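Local coordinates for protein flavodoxin (Aquifex aeolicus, PDB 2ARK) that carries FMN and probably serves as a low-potential electron donor to a number of redox enzymes, at residues K6-Y11 / D54-G59; D12-N17 / P61-L66; G88-A93 / L121-T126. One frame throughout, in Å; residues are numbered along the deposited sequence.

Contact 1 of 3, residues K6-Y11 / D54-G59; sequences KVLVIY and DGLAVG
K6 and D54 open the pairing of two strands with a knot of bonds. D54 OD2 takes the backbone N of K6 at 3.1 Å, met on the anti side of the carboxylate and somewhat out of its plane, while K6 O answers by accepting from both D54 N and G55 N, the first at 2.7 Å. Two donors on one carbonyl oxygen pin the turn into the strand.

From CB outward, the lysine first stays beside the carboxylate: K6 CB sits 3.5 Å from D54 OD2, CG passes a little farther off, and K6 CD, turned by chi2 (134°), comes to 3.7 Å from D54 OD2. K6 NZ ends 4.7 Å from D54 OD1, not in contact, though the opposite charges probably attract; the amine makes a cation-pi contact with W52.

Beyond this, 6-11 and 55-59 run parallel as neighbours in the doubly wound sheet of the flavodoxin fold, 13° apart in direction. L8 N to G55 O, A57 N to L8 O, I10 N to A57 O and G59 N to I10 O form the ladder, with CA-H...O contacts beside it. V7, V9, Y11 and A57 share one face, where helix 17-30 covers V7, Y11 and A57, and A57 CB meets V9 CG1 at 4.5 Å. On the other face L8 CD1 touches L56 CD2, and I10 and V58 lie side by side, their CG2 methyls 3.8 Å apart. I10 has CG1 anti to the backbone N (chi1 -174°), which leaves CG2 on the V58 side, and M71 of helix 69-78 lies against both residues.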
# COMPACT_ATOMS: atom_id res chain seq x y z
N LYS A 6 -27.21 -2.08 -11.08
CA LYS A 6 -27.43 -1.21 -9.92
C LYS A 6 -26.07 -0.69 -9.43
O LYS A 6 -25.23 -1.48 -8.96
CB LYS A 6 -28.14 -1.99 -8.81
CG LYS A 6 -29.62 -2.20 -9.01
CD LYS A 6 -29.99 -3.63 -8.72
CE LYS A 6 -30.55 -3.86 -7.33
NZ LYS A 6 -30.54 -5.31 -7.01
N VAL A 7 -25.86 0.62 -9.58
CA VAL A 7 -24.60 1.29 -9.20
C VAL A 7 -24.80 2.32 -8.06
O VAL A 7 -25.67 3.19 -8.12
CB VAL A 7 -23.91 1.91 -10.45
CG1 VAL A 7 -22.77 2.85 -10.08
CG2 VAL A 7 -23.38 0.82 -11.36
N LEU A 8 -23.98 2.21 -7.03
CA LEU A 8 -23.97 3.16 -5.90
C LEU A 8 -22.74 4.02 -6.01
O LEU A 8 -21.60 3.52 -6.03
CB LEU A 8 -23.93 2.43 -4.56
CG LEU A 8 -24.52 3.00 -3.26
CD1 LEU A 8 -23.66 2.58 -2.08
CD2 LEU A 8 -24.84 4.54 -3.19
N VAL A 9 -22.94 5.32 -6.11
CA VAL A 9 -21.83 6.25 -5.98
C VAL A 9 -21.99 6.89 -4.61
O VAL A 9 -22.94 7.59 -4.36
CB VAL A 9 -21.79 7.31 -7.11
CG1 VAL A 9 -20.53 8.21 -6.98
CG2 VAL A 9 -21.81 6.62 -8.45
N ILE A 10 -21.05 6.60 -3.71
CA ILE A 10 -21.14 7.11 -2.35
C ILE A 10 -19.86 7.92 -2.10
O ILE A 10 -18.80 7.48 -2.47
CB ILE A 10 -21.36 5.93 -1.34
CG1 ILE A 10 -21.61 6.43 0.06
CG2 ILE A 10 -20.20 4.88 -1.35
CD1 ILE A 10 -21.34 5.29 1.11
N TYR A 11 -19.96 9.13 -1.53
CA TYR A 11 -18.76 10.00 -1.38
C TYR A 11 -18.79 10.77 -0.06
O TYR A 11 -19.85 11.07 0.49
CB TYR A 11 -18.62 10.99 -2.57
CG TYR A 11 -19.75 11.96 -2.59
CD1 TYR A 11 -19.64 13.21 -2.00
CD2 TYR A 11 -20.99 11.60 -3.12
CE1 TYR A 11 -20.73 14.08 -1.94
CE2 TYR A 11 -22.06 12.46 -3.09
CZ TYR A 11 -21.93 13.70 -2.51
OH TYR A 11 -23.01 14.54 -2.47
N ASP A 54 -25.00 -3.42 -7.16
CA ASP A 54 -24.15 -4.46 -7.76
C ASP A 54 -22.71 -4.00 -7.75
O ASP A 54 -21.81 -4.79 -7.52
CB ASP A 54 -24.60 -4.76 -9.20
CG ASP A 54 -25.97 -5.38 -9.25
OD1 ASP A 54 -26.20 -6.30 -8.44
OD2 ASP A 54 -26.83 -4.95 -10.06
N GLY A 55 -22.52 -2.71 -8.03
CA GLY A 55 -21.23 -2.05 -8.11
C GLY A 55 -21.26 -0.77 -7.31
O GLY A 55 -22.30 -0.12 -7.21
N LEU A 56 -20.10 -0.45 -6.71
CA LEU A 56 -19.90 0.75 -5.89
C LEU A 56 -18.70 1.57 -6.35
O LEU A 56 -17.64 1.00 -6.61
CB LEU A 56 -19.62 0.38 -4.42
CG LEU A 56 -20.71 -0.29 -3.61
CD1 LEU A 56 -20.72 -1.82 -3.92
CD2 LEU A 56 -20.45 -0.01 -2.15
N ALA A 57 -18.87 2.89 -6.43
CA ALA A 57 -17.72 3.80 -6.50
C ALA A 57 -17.68 4.55 -5.19
O ALA A 57 -18.67 5.10 -4.75
CB ALA A 57 -17.83 4.74 -7.70
N VAL A 58 -16.54 4.53 -4.52
CA VAL A 58 -16.44 5.14 -3.20
C VAL A 58 -15.41 6.25 -3.30
O VAL A 58 -14.28 5.99 -3.67
CB VAL A 58 -16.03 4.08 -2.13
CG1 VAL A 58 -15.80 4.75 -0.76
CG2 VAL A 58 -17.03 2.90 -2.06
N GLY A 59 -15.80 7.49 -3.02
CA GLY A 59 -14.88 8.62 -3.15
C GLY A 59 -14.64 9.32 -1.86
O GLY A 59 -15.52 9.41 -1.00

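Contact 2 of 3, residues D12-N17 / P61-L66; sequences DTRTGN and PTNMGL. With PO4 (phosphate ion), chain G.
The amide of N63 lies over the guanidinium of R14, and the two groups meet without a hydrogen bond. N63 ND2 stands 3.5 Å from R14 CZ, above the centre of the flat group, with the planes 44° apart; N63 OD1 comes to 3.4 Å of R14 NH1, but at a poor angle. The two side chains arrive from opposite directions: N63 has CG anti to its carbonyl carbon (chi1 -69°), and R14 bends at chi3 to bring its head over. A weak bond from N63 ND2 to T62 O steadies the amide. An alanine here would take the amide away, and the guanidinium would probably lose the cover on that face and be freer to turn.

Below this pair, the ring of P61 fills the angle between the loops. Its CD rests on D12 O, and its CB meets R14 CG at 3.8 Å. D12 is tied down separately: OD1 accepts T13 N from above the carboxylate plane, and OD2 bonds S68 OG. T13 OG1 accepts G16 N at 2.8 Å, an ST motif that curls the loop into the N-cap of helix 17-30.

Inside the curl sits a phosphate ion, probably from the crystallisation liquor. T15 OG1 donates to its O3 at 2.7 Å and T15 N to its O2 at 2.6 Å, with T18 OG1 adding another bond. Several other approaches are too short to trust, so its exact pose is doubtful. The loop is placed as the FMN phosphate loop is in flavodoxins, and the ion is consistent with that site: backbone N-H groups, hydroxyls and a helix N-terminus would hold the anion, with R14, turned toward N63, perhaps adding positive potential from a distance.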
# COMPACT_ATOMS: atom_id res chain seq x y z
N ASP A 12 -17.59 11.07 0.46
CA ASP A 12 -17.40 12.10 1.45
C ASP A 12 -16.74 13.28 0.74
O ASP A 12 -16.23 13.14 -0.38
CB ASP A 12 -16.52 11.59 2.59
CG ASP A 12 -16.58 12.48 3.83
OD1 ASP A 12 -17.32 13.48 3.83
OD2 ASP A 12 -15.86 12.23 4.81
N THR A 13 -16.73 14.44 1.38
CA THR A 13 -16.07 15.63 0.83
C THR A 13 -15.73 16.67 1.93
O THR A 13 -16.47 16.83 2.90
CB THR A 13 -16.97 16.25 -0.34
OG1 THR A 13 -16.25 17.30 -0.99
CG2 THR A 13 -18.31 16.80 0.19
N ARG A 14 -14.60 17.35 1.83
CA ARG A 14 -14.41 18.56 2.66
C ARG A 14 -14.87 19.86 2.04
O ARG A 14 -15.53 20.64 2.72
CB ARG A 14 -13.02 18.73 3.30
CG ARG A 14 -11.81 18.06 2.65
CD ARG A 14 -10.50 18.87 3.00
NE ARG A 14 -9.77 18.61 4.27
CZ ARG A 14 -10.17 17.86 5.30
NH1 ARG A 14 -11.36 17.23 5.29
NH2 ARG A 14 -9.36 17.72 6.36
N THR A 15 -14.56 20.09 0.76
CA THR A 15 -14.86 21.37 0.09
C THR A 15 -15.84 21.29 -1.06
O THR A 15 -16.27 22.33 -1.57
CB THR A 15 -13.60 22.03 -0.49
OG1 THR A 15 -12.96 21.12 -1.41
CG2 THR A 15 -12.66 22.43 0.62
N GLY A 16 -16.15 20.08 -1.50
CA GLY A 16 -17.02 19.90 -2.64
C GLY A 16 -16.35 19.25 -3.83
O GLY A 16 -17.02 18.81 -4.75
N ASN A 17 -15.03 19.16 -3.83
CA ASN A 17 -14.31 18.69 -5.00
C ASN A 17 -14.66 17.26 -5.29
O ASN A 17 -14.99 16.94 -6.44
CB ASN A 17 -12.81 18.86 -4.82
CG ASN A 17 -12.40 20.32 -4.77
OD1 ASN A 17 -13.03 21.18 -5.39
ND2 ASN A 17 -11.35 20.60 -4.01
N PRO A 61 -12.10 12.74 -0.10
CA PRO A 61 -10.94 13.62 -0.20
C PRO A 61 -9.70 12.85 0.28
O PRO A 61 -9.82 11.93 1.11
CB PRO A 61 -11.28 14.76 0.78
CG PRO A 61 -12.33 14.17 1.73
CD PRO A 61 -13.11 13.23 0.86
N THR A 62 -8.52 13.19 -0.22
CA THR A 62 -7.31 12.62 0.34
C THR A 62 -7.05 13.28 1.66
O THR A 62 -6.67 14.43 1.70
CB THR A 62 -6.09 12.89 -0.58
OG1 THR A 62 -6.32 12.23 -1.82
CG2 THR A 62 -4.77 12.33 0.04
N ASN A 63 -7.27 12.57 2.75
CA ASN A 63 -7.03 13.14 4.08
C ASN A 63 -5.87 12.41 4.77
O ASN A 63 -6.01 11.25 5.20
CB ASN A 63 -8.30 13.10 4.95
CG ASN A 63 -9.41 14.08 4.47
OD1 ASN A 63 -10.56 13.98 4.91
ND2 ASN A 63 -9.06 15.02 3.61
N MSE A 64 -4.73 13.09 4.89
CA MSE A 64 -3.51 12.50 5.39
C MSE A 64 -3.17 11.23 4.61
O MSE A 64 -2.70 10.25 5.17
CB MSE A 64 -3.58 12.25 6.90
CG MSE A 64 -3.97 13.47 7.74
SE MSE A 64 -2.77 15.14 7.47
CE MSE A 64 -3.52 16.05 5.66
N GLY A 65 -3.41 11.26 3.31
CA GLY A 65 -3.06 10.16 2.43
C GLY A 65 -4.07 9.03 2.38
O GLY A 65 -3.82 8.03 1.74
N LEU A 66 -5.21 9.19 3.04
CA LEU A 66 -6.15 8.11 3.29
C LEU A 66 -7.60 8.55 3.11
O LEU A 66 -7.87 9.76 3.12
CB LEU A 66 -5.98 7.57 4.74
CG LEU A 66 -4.65 6.90 5.16
CD1 LEU A 66 -4.64 6.48 6.62
CD2 LEU A 66 -4.27 5.73 4.28
P PO4 G . -13.23 17.48 -1.22
O1 PO4 G . -11.78 17.35 -1.63
O2 PO4 G . -13.30 17.84 0.20
O3 PO4 G . -13.89 18.61 -1.93
O4 PO4 G . -13.96 16.22 -1.40

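Contact 3 of 3, residues G88-A93 / L121-T126; sequences GKIACA and LVFGVT
L121 begins the pairing with strand 90-93 by donating its N to K89 O at 2.8 Å, nearly straight out from the carbonyl. Its own O then receives A91 N at 3.0 Å, with I90 CA close beside that oxygen, and its CD2 reaches back to touch G88 CA. At V122 the course stays parallel: V122 CA lies 3.2 Å from A91 O in a CA-H...O contact, and CG1 lies across from the methyl of A91.

F123 is where the pairing slackens. Its N makes just a weak bond to A91 O, at 3.3 Å and 136°, and the weight passes to the ring. CG sits between the backbone N and the carbonyl carbon (chi1 69°), an orientation that swings the phenyl back over the first strand. C92 CB lies over one face, 3.9 Å from the ring centroid and displaced toward the rim, in a CH-pi contact; C92 SG meets the ring obliquely. I90 CG2 approaches F123 CE1 to 3.6 Å, the two side chains crossing at about a right angle. After that the strands spread apart: a water takes the place of a direct bond, accepting from A93 N and donating to F123 O.

This is the strand pair of a beta-alpha-beta unit, and its connecting helix 104-117 packs on A91 and V122. L161 of helix 148-168 touches C92 and F123, and W164 meets the F123 ring edge-to-face. Strand 55-61 bonds to I90 and C92 on the inner side, while V122 and F120 of a third subunit pack against V122 and F123 of this chain.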
# COMPACT_ATOMS: atom_id res chain seq x y z
N GLY A 88 -18.39 -10.29 -3.18
CA GLY A 88 -18.59 -10.35 -4.63
C GLY A 88 -19.33 -9.17 -5.25
O GLY A 88 -19.72 -9.23 -6.41
N LYS A 89 -19.54 -8.11 -4.47
CA LYS A 89 -19.92 -6.84 -5.06
C LYS A 89 -18.70 -6.33 -5.77
O LYS A 89 -17.58 -6.74 -5.43
CB LYS A 89 -20.42 -5.83 -4.02
CG LYS A 89 -21.86 -6.06 -3.66
CD LYS A 89 -22.33 -5.17 -2.53
CE LYS A 89 -23.50 -5.85 -1.83
NZ LYS A 89 -24.62 -6.11 -2.76
N ILE A 90 -18.91 -5.49 -6.78
CA ILE A 90 -17.85 -4.92 -7.59
C ILE A 90 -17.70 -3.46 -7.17
O ILE A 90 -18.71 -2.76 -7.04
CB ILE A 90 -18.17 -5.04 -9.10
CG1 ILE A 90 -18.25 -6.53 -9.49
CG2 ILE A 90 -17.13 -4.32 -9.95
CD1 ILE A 90 -18.86 -6.81 -10.83
N ALA A 91 -16.46 -3.02 -6.92
CA ALA A 91 -16.19 -1.68 -6.40
C ALA A 91 -14.91 -1.07 -6.95
O ALA A 91 -14.02 -1.79 -7.40
CB ALA A 91 -16.14 -1.68 -4.88
N CYS A 92 -14.86 0.26 -6.95
CA CYS A 92 -13.68 1.08 -7.28
C CYS A 92 -13.68 2.33 -6.37
O CYS A 92 -14.58 2.47 -5.53
CB CYS A 92 -13.71 1.48 -8.74
SG CYS A 92 -15.25 2.36 -9.21
N ALA A 93 -12.71 3.23 -6.58
CA ALA A 93 -12.37 4.31 -5.65
C ALA A 93 -12.15 5.58 -6.43
O ALA A 93 -11.79 5.52 -7.61
CB ALA A 93 -11.06 3.94 -4.85
N LEU A 121 -14.87 -7.54 -5.28
CA LEU A 121 -13.96 -7.57 -6.41
C LEU A 121 -13.71 -6.10 -6.77
O LEU A 121 -14.67 -5.38 -7.11
CB LEU A 121 -14.60 -8.28 -7.61
CG LEU A 121 -14.79 -9.78 -7.84
CD1 LEU A 121 -13.52 -10.39 -8.38
CD2 LEU A 121 -15.29 -10.59 -6.62
N VAL A 122 -12.44 -5.66 -6.69
CA VAL A 122 -12.08 -4.26 -6.96
C VAL A 122 -11.17 -4.09 -8.18
O VAL A 122 -10.48 -5.01 -8.62
CB VAL A 122 -11.47 -3.57 -5.72
CG1 VAL A 122 -12.36 -3.82 -4.47
CG2 VAL A 122 -10.04 -4.08 -5.46
N PHE A 123 -11.18 -2.89 -8.74
CA PHE A 123 -10.49 -2.64 -10.00
C PHE A 123 -10.14 -1.13 -10.11
O PHE A 123 -10.71 -0.28 -9.41
CB PHE A 123 -11.39 -3.08 -11.18
CG PHE A 123 -12.60 -2.21 -11.35
CD1 PHE A 123 -13.75 -2.41 -10.58
CD2 PHE A 123 -12.58 -1.13 -12.23
CE1 PHE A 123 -14.87 -1.57 -10.73
CE2 PHE A 123 -13.70 -0.29 -12.36
CZ PHE A 123 -14.82 -0.51 -11.60
N GLY A 124 -9.20 -0.84 -11.00
CA GLY A 124 -8.94 0.50 -11.53
C GLY A 124 -9.08 0.43 -13.04
O GLY A 124 -9.49 -0.61 -13.59
N VAL A 125 -8.74 1.51 -13.74
CA VAL A 125 -8.98 1.61 -15.19
C VAL A 125 -7.73 1.88 -15.99
O VAL A 125 -6.96 2.77 -15.67
CB VAL A 125 -10.07 2.67 -15.52
CG1 VAL A 125 -10.23 2.83 -17.01
CG2 VAL A 125 -11.39 2.30 -14.89
N THR A 126 -7.52 1.10 -17.04
CA THR A 126 -6.34 1.25 -17.91
C THR A 126 -6.45 2.45 -18.85
O THR A 126 -5.45 3.06 -19.21
CB THR A 126 -6.13 0.01 -18.77
OG1 THR A 126 -7.38 -0.38 -19.33
CG2 THR A 126 -5.57 -1.16 -17.93
O HOH W 1 -10.61 2.26 -8.41

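Contacts 1 and 3 are two pairings in one parallel sheet, their centres about 10 Å apart. Strands 55-61 and 90-97 are neighbours there: L56 bonds to I90 and C92, and A57 CB packs on C92 SG. Contact 2 lies just past the strands of contact 1, about 17 Å from its centre, and G59 O probably accepts from D12 N where they meet. Along the chain their segments interleave, and contact 3 follows. Contacts 2 and 3 are about 20 Å apart between centres and about 10 Å between nearest atoms. A buried sheet thus carries, at the C-terminal ends of its strands, the loop probably used for the FMN phosphate.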